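Side-chain contacts in Nrps/pks (Streptomyces albus, PDB 4OPF), which probably catalyses decarboxylative Claisen condensation as a ketosynthase domain of the AT-less type I polyketide synthase that makes oxazolomycin: residues E87-F90 with A91-A95; A98-E101 with L102-R105. One frame throughout, in Å; residues are numbered along the deposited sequence.

Contact 1 of 2, residues E87-F90 with A91-A95; sequences ETLF and AFCDA
Thr88 and Phe92 sit one turn apart on the same side of a helix, their side chains running alongside each other in one direction. The Thr88 methyl lies over a face of the Phe92 ring, a CH-pi contact with CG2 4.0 Å from the ring centroid and 28° off its normal. It sits nearest the far end of the ring, where Thr88 CG2 lies 3.6 Å from Phe92 CZ. CG2 gets there by standing anti to the Thr88 backbone N (chi1 -60° for OG1), which turns OG1 back to bond the carbonyl of Leu84. Thr88 O also stands over the Phe92 ring, 3.5 Å from CG, and accepts a hydrogen bond from Phe92 N at 3.0 Å. A serine in place of Phe92 would probably leave the Thr88 methyl without its aromatic cover and open a gap beside it. One residue on, Leu89 CD1 approaches Cys93 SG loosely at 4.4 Å, and Cys93 N is hydrogen-bonded to Leu89 O. The backbone bonds from Phe92 N and Cys93 N, with those from Ala91 N to Glu87 O and Asp94 N to Phe90 O, are the i to i+4 ladder of an alpha-helix. In the fold, helix 79-95 lays Ala91 against strands 9-17 and 226-234; Glu87 bonds Ser15 and pairs with Arg17 of strand 9-17, Asp94 bonds Met14 N and pairs with Arg244, and Phe147 of helix 138-147 meets the Phe92 ring edge-to-face.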
ATOM      1  N   GLU A  87     -19.011   5.364   9.443  1.00 25.43           N
ATOM      2  CA  GLU A  87     -18.536   6.575   8.773  1.00 27.14           C
ATOM      3  C   GLU A  87     -18.435   6.419   7.270  1.00 25.37           C
ATOM      4  O   GLU A  87     -18.582   7.392   6.555  1.00 25.14           O
ATOM      5  CB  GLU A  87     -17.211   7.022   9.311  1.00 28.60           C
ATOM      6  CG  GLU A  87     -17.333   7.555  10.709  1.00 34.12           C
ATOM      7  CD  GLU A  87     -18.224   8.810  10.788  1.00 36.64           C
ATOM      8  OE1 GLU A  87     -18.233   9.703   9.877  1.00 39.61           O
ATOM      9  OE2 GLU A  87     -18.929   8.880  11.788  1.00 38.48           O
ATOM     10  N   THR A  88     -18.131   5.219   6.777  1.00 24.06           N
ATOM     11  CA  THR A  88     -18.116   5.004   5.327  1.00 22.52           C
ATOM     12  C   THR A  88     -19.545   5.146   4.808  1.00 22.82           C
ATOM     13  O   THR A  88     -19.746   5.813   3.793  1.00 22.55           O
ATOM     14  CB  THR A  88     -17.496   3.662   4.965  1.00 23.15           C
ATOM     15  OG1 THR A  88     -16.146   3.627   5.462  1.00 21.45           O
ATOM     16  CG2 THR A  88     -17.563   3.416   3.456  1.00 23.15           C
ATOM     17  N   LEU A  89     -20.524   4.539   5.483  1.00 22.38           N
ATOM     18  CA  LEU A  89     -21.903   4.749   5.118  1.00 24.01           C
ATOM     19  C   LEU A  89     -22.239   6.247   5.070  1.00 24.84           C
ATOM     20  O   LEU A  89     -22.878   6.695   4.118  1.00 24.02           O
ATOM     21  CB  LEU A  89     -22.848   4.033   6.048  1.00 26.12           C
ATOM     22  CG  LEU A  89     -24.331   4.282   5.796  1.00 28.00           C
ATOM     23  CD1 LEU A  89     -24.788   3.801   4.412  1.00 30.08           C
ATOM     24  CD2 LEU A  89     -25.100   3.613   6.889  1.00 28.29           C
ATOM     25  N   PHE A  90     -21.807   7.005   6.070  1.00 23.99           N
ATOM     26  CA  PHE A  90     -22.110   8.411   6.096  1.00 25.58           C
ATOM     27  C   PHE A  90     -21.398   9.188   4.992  1.00 25.27           C
ATOM     28  O   PHE A  90     -21.924  10.189   4.491  1.00 25.35           O
ATOM     29  CB  PHE A  90     -21.802   9.036   7.468  1.00 27.81           C
ATOM     30  CG  PHE A  90     -22.591   8.462   8.631  1.00 29.46           C
ATOM     31  CD1 PHE A  90     -23.773   7.789   8.461  1.00 31.60           C
ATOM     32  CD2 PHE A  90     -22.096   8.586   9.910  1.00 31.40           C
ATOM     33  CE1 PHE A  90     -24.463   7.247   9.546  1.00 33.81           C
ATOM     34  CE2 PHE A  90     -22.788   8.054  11.011  1.00 33.65           C
ATOM     35  CZ  PHE A  90     -23.969   7.391  10.823  1.00 33.22           C
ATOM     36  N   ALA A  91     -20.211   8.770   4.591  1.00 24.16           N
ATOM     37  CA  ALA A  91     -19.553   9.434   3.468  1.00 23.84           C
ATOM     38  C   ALA A  91     -20.289   9.184   2.170  1.00 24.80           C
ATOM     39  O   ALA A  91     -20.407  10.078   1.341  1.00 24.43           O
ATOM     40  CB  ALA A  91     -18.115   8.994   3.349  1.00 23.89           C
ATOM     41  N   PHE A  92     -20.819   7.988   1.984  1.00 24.58           N
ATOM     42  CA  PHE A  92     -21.630   7.709   0.797  1.00 26.23           C
ATOM     43  C   PHE A  92     -22.897   8.568   0.776  1.00 27.56           C
ATOM     44  O   PHE A  92     -23.277   9.090  -0.273  1.00 28.15           O
ATOM     45  CB  PHE A  92     -22.041   6.241   0.729  1.00 26.45           C
ATOM     46  CG  PHE A  92     -20.905   5.283   0.521  1.00 27.08           C
ATOM     47  CD1 PHE A  92     -19.706   5.667   0.007  1.00 29.39           C
ATOM     48  CD2 PHE A  92     -21.053   3.977   0.855  1.00 30.67           C
ATOM     49  CE1 PHE A  92     -18.655   4.767  -0.208  1.00 29.77           C
ATOM     50  CE2 PHE A  92     -20.027   3.044   0.605  1.00 32.84           C
ATOM     51  CZ  PHE A  92     -18.827   3.448   0.072  1.00 30.31           C
ATOM     52  N   CYS A  93     -23.568   8.661   1.922  1.00 27.70           N
ATOM     53  CA  CYS A  93     -24.684   9.609   2.111  1.00 30.65           C
ATOM     54  C   CYS A  93     -24.294  11.032   1.691  1.00 30.08           C
ATOM     55  O   CYS A  93     -25.014  11.683   0.932  1.00 28.10           O
ATOM     56  CB  CYS A  93     -25.116   9.645   3.570  1.00 31.17           C
ATOM     57  SG  CYS A  93     -25.919   8.054   3.965  1.00 36.40           S
ATOM     58  N   ASP A  94     -23.166  11.499   2.179  1.00 28.40           N
ATOM     59  CA  ASP A  94     -22.741  12.879   1.871  1.00 30.78           C
ATOM     60  C   ASP A  94     -22.532  13.073   0.359  1.00 30.80           C
ATOM     61  O   ASP A  94     -22.832  14.134  -0.171  1.00 29.83           O
ATOM     62  CB  ASP A  94     -21.438  13.203   2.590  1.00 31.46           C
ATOM     63  CG  ASP A  94     -20.899  14.604   2.245  1.00 31.63           C
ATOM     64  OD1 ASP A  94     -21.545  15.580   2.656  1.00 32.66           O
ATOM     65  OD2 ASP A  94     -19.843  14.705   1.572  1.00 30.03           O
ATOM     66  N   ALA A  95     -22.000  12.048  -0.324  1.00 29.09           N
ATOM     67  CA  ALA A  95     -21.758  12.075  -1.769  1.00 28.35           C
ATOM     68  C   ALA A  95     -23.038  11.964  -2.581  1.00 30.67           C
ATOM     69  O   ALA A  95     -23.034  12.199  -3.788  1.00 29.77           O
ATOM     70  CB  ALA A  95     -20.834  10.928  -2.190  1.00 26.30           C
TER

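Contact 2 of 2, residues A98-E101 with L102-R105; sequences APDE and LKGR
The guanidinium of Arg105 is met at its edge, in plane, by a water 2.9 Å from NH2, and this water also reaches Glu101 O through a weak bond. Glu101 O lies oblique to the guanidinium, its closest approach being to the aliphatic Arg105 CD at 3.3 Å. Arg105 NH1 forms a salt bridge with Glu180. A second flat group, the Glu101 carboxylate, turns back along its own segment: OE2 takes the Ala98 N-H, with Ala98 N 2.9 Å from Glu101 OE2 on its anti side, 24° out of plane, while OE1 pairs with Arg418. Asp100 and Lys103 run side by side, but they meet through Asp100 OD1 and the methylene Lys103 CD at 3.8 Å; the amine is farther off and has a weak, long ion pair with Asp148. The join between the two segments is held at Pro99 O, which receives Leu102 N at 2.9 Å, from above the carbonyl plane, and Lys103 N more weakly. A second water donates to both Asp100 O and Lys103 O, bridging the two segments. Leu102 to Arg105 then form a type II beta turn with Gly104 at its third position. This surface loop joins helix 79-95 to strand 107-112: Pro99 and Leu102 rest on the helix, while Gly104 and Arg105 make backbone hydrogen bonds to Asp148 and Arg150.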
ATOM      1  N   ALA A  98     -26.565   5.943  -2.569  1.00 33.54           N
ATOM      2  CA  ALA A  98     -27.026   4.874  -1.667  1.00 34.64           C
ATOM      3  C   ALA A  98     -26.060   3.692  -1.877  1.00 33.72           C
ATOM      4  O   ALA A  98     -25.487   3.545  -2.945  1.00 31.86           O
ATOM      5  CB  ALA A  98     -28.477   4.462  -2.007  1.00 34.39           C
ATOM      6  N   PRO A  99     -25.892   2.834  -0.878  1.00 34.50           N
ATOM      7  CA  PRO A  99     -24.986   1.668  -1.018  1.00 35.19           C
ATOM      8  C   PRO A  99     -25.293   0.778  -2.220  1.00 36.73           C
ATOM      9  O   PRO A  99     -24.359   0.247  -2.848  1.00 34.73           O
ATOM     10  CB  PRO A  99     -25.231   0.881   0.278  1.00 38.25           C
ATOM     11  CG  PRO A  99     -25.621   1.932   1.252  1.00 39.09           C
ATOM     12  CD  PRO A  99     -26.491   2.889   0.458  1.00 37.22           C
ATOM     13  N   ASP A 100     -26.571   0.566  -2.517  1.00 36.27           N
ATOM     14  CA  ASP A 100     -26.965  -0.213  -3.694  1.00 40.23           C
ATOM     15  C   ASP A 100     -26.410   0.326  -5.006  1.00 36.85           C
ATOM     16  O   ASP A 100     -26.196  -0.431  -5.916  1.00 38.22           O
ATOM     17  CB  ASP A 100     -28.499  -0.281  -3.836  1.00 49.95           C
ATOM     18  CG  ASP A 100     -29.104  -1.409  -3.040  1.00 59.93           C
ATOM     19  OD1 ASP A 100     -28.366  -2.082  -2.260  1.00 71.95           O
ATOM     20  OD2 ASP A 100     -30.329  -1.619  -3.173  1.00 76.60           O
ATOM     21  N   GLU A 101     -26.206   1.618  -5.123  1.00 34.79           N
ATOM     22  CA  GLU A 101     -25.579   2.157  -6.319  1.00 36.51           C
ATOM     23  C   GLU A 101     -24.061   1.858  -6.401  1.00 34.58           C
ATOM     24  O   GLU A 101     -23.460   2.091  -7.445  1.00 36.09           O
ATOM     25  CB  GLU A 101     -25.731   3.670  -6.366  1.00 37.91           C
ATOM     26  CG  GLU A 101     -27.178   4.175  -6.449  1.00 46.32           C
ATOM     27  CD  GLU A 101     -27.252   5.721  -6.437  1.00 52.24           C
ATOM     28  OE1 GLU A 101     -27.107   6.330  -7.534  1.00 59.12           O
ATOM     29  OE2 GLU A 101     -27.394   6.331  -5.339  1.00 46.08           O
ATOM     30  N   LEU A 102     -23.426   1.443  -5.303  1.00 31.61           N
ATOM     31  CA  LEU A 102     -21.975   1.297  -5.277  1.00 30.26           C
ATOM     32  C   LEU A 102     -21.576  -0.173  -5.261  1.00 28.46           C
ATOM     33  O   LEU A 102     -20.435  -0.551  -5.544  1.00 25.31           O
ATOM     34  CB  LEU A 102     -21.390   2.052  -4.094  1.00 31.50           C
ATOM     35  CG  LEU A 102     -21.564   3.562  -4.153  1.00 34.18           C
ATOM     36  CD1 LEU A 102     -20.867   4.207  -2.995  1.00 38.24           C
ATOM     37  CD2 LEU A 102     -21.003   4.180  -5.404  1.00 34.95           C
ATOM     38  N   LYS A 103     -22.522  -1.025  -4.975  1.00 29.67           N
ATOM     39  CA  LYS A 103     -22.179  -2.421  -4.816  1.00 33.39           C
ATOM     40  C   LYS A 103     -21.762  -3.083  -6.129  1.00 31.94           C
ATOM     41  O   LYS A 103     -22.264  -2.789  -7.206  1.00 28.89           O
ATOM     42  CB  LYS A 103     -23.290  -3.167  -4.087  1.00 38.73           C
ATOM     43  CG  LYS A 103     -24.446  -3.605  -4.870  1.00 49.51           C
ATOM     44  CD  LYS A 103     -25.616  -4.039  -3.936  1.00 53.46           C
ATOM     45  CE  LYS A 103     -25.221  -5.020  -2.832  1.00 59.53           C
ATOM     46  NZ  LYS A 103     -24.601  -6.294  -3.337  1.00 65.25           N
ATOM     47  N   GLY A 104     -20.723  -3.878  -6.050  1.00 30.22           N
ATOM     48  CA  GLY A 104     -20.228  -4.512  -7.233  1.00 30.12           C
ATOM     49  C   GLY A 104     -19.292  -3.655  -8.020  1.00 30.73           C
ATOM     50  O   GLY A 104     -18.733  -4.137  -8.964  1.00 31.47           O
ATOM     51  N   ARG A 105     -19.033  -2.414  -7.619  1.00 28.69           N
ATOM     52  CA  ARG A 105     -18.208  -1.561  -8.468  1.00 28.81           C
ATOM     53  C   ARG A 105     -16.722  -1.647  -8.155  1.00 27.82           C
ATOM     54  O   ARG A 105     -16.330  -2.101  -7.090  1.00 24.92           O
ATOM     55  CB  ARG A 105     -18.717  -0.126  -8.376  1.00 31.55           C
ATOM     56  CG  ARG A 105     -20.113  -0.001  -9.008  1.00 36.86           C
ATOM     57  CD  ARG A 105     -20.638   1.426  -8.970  1.00 43.92           C
ATOM     58  NE  ARG A 105     -20.068   2.116 -10.112  1.00 51.53           N
ATOM     59  CZ  ARG A 105     -20.589   2.149 -11.345  1.00 43.58           C
ATOM     60  NH1 ARG A 105     -19.898   2.760 -12.283  1.00 41.49           N
ATOM     61  NH2 ARG A 105     -21.765   1.628 -11.609  1.00 37.61           N
TER
HETATM   62  O   HOH W   1     -24.352  -1.149  -7.902  1.00 44.85           O
HETATM   63  O   HOH W   2     -23.508  -0.088 -10.078  1.00 50.12           O

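In the fold
From the N terminus, the chain first runs through contact 1, within the last turns of helix 79-95, and then through contact 2, in the loop leading to strand 107-112. The two neither nest nor cross: each is local, and they follow one another along the chain. Their centres lie about 12 Å apart, and they touch because the loop folds back on the helix. Phe92 CD1 packs against Leu102 CD1 at 3.5 Å, and Leu89 CD1 against Pro99 CG at 3.8 Å. Contact 1 is buried against the central sheet of this thiolase-like fold, whereas contact 2 lies at the surface and ties the connection to the segment after helix 138-147.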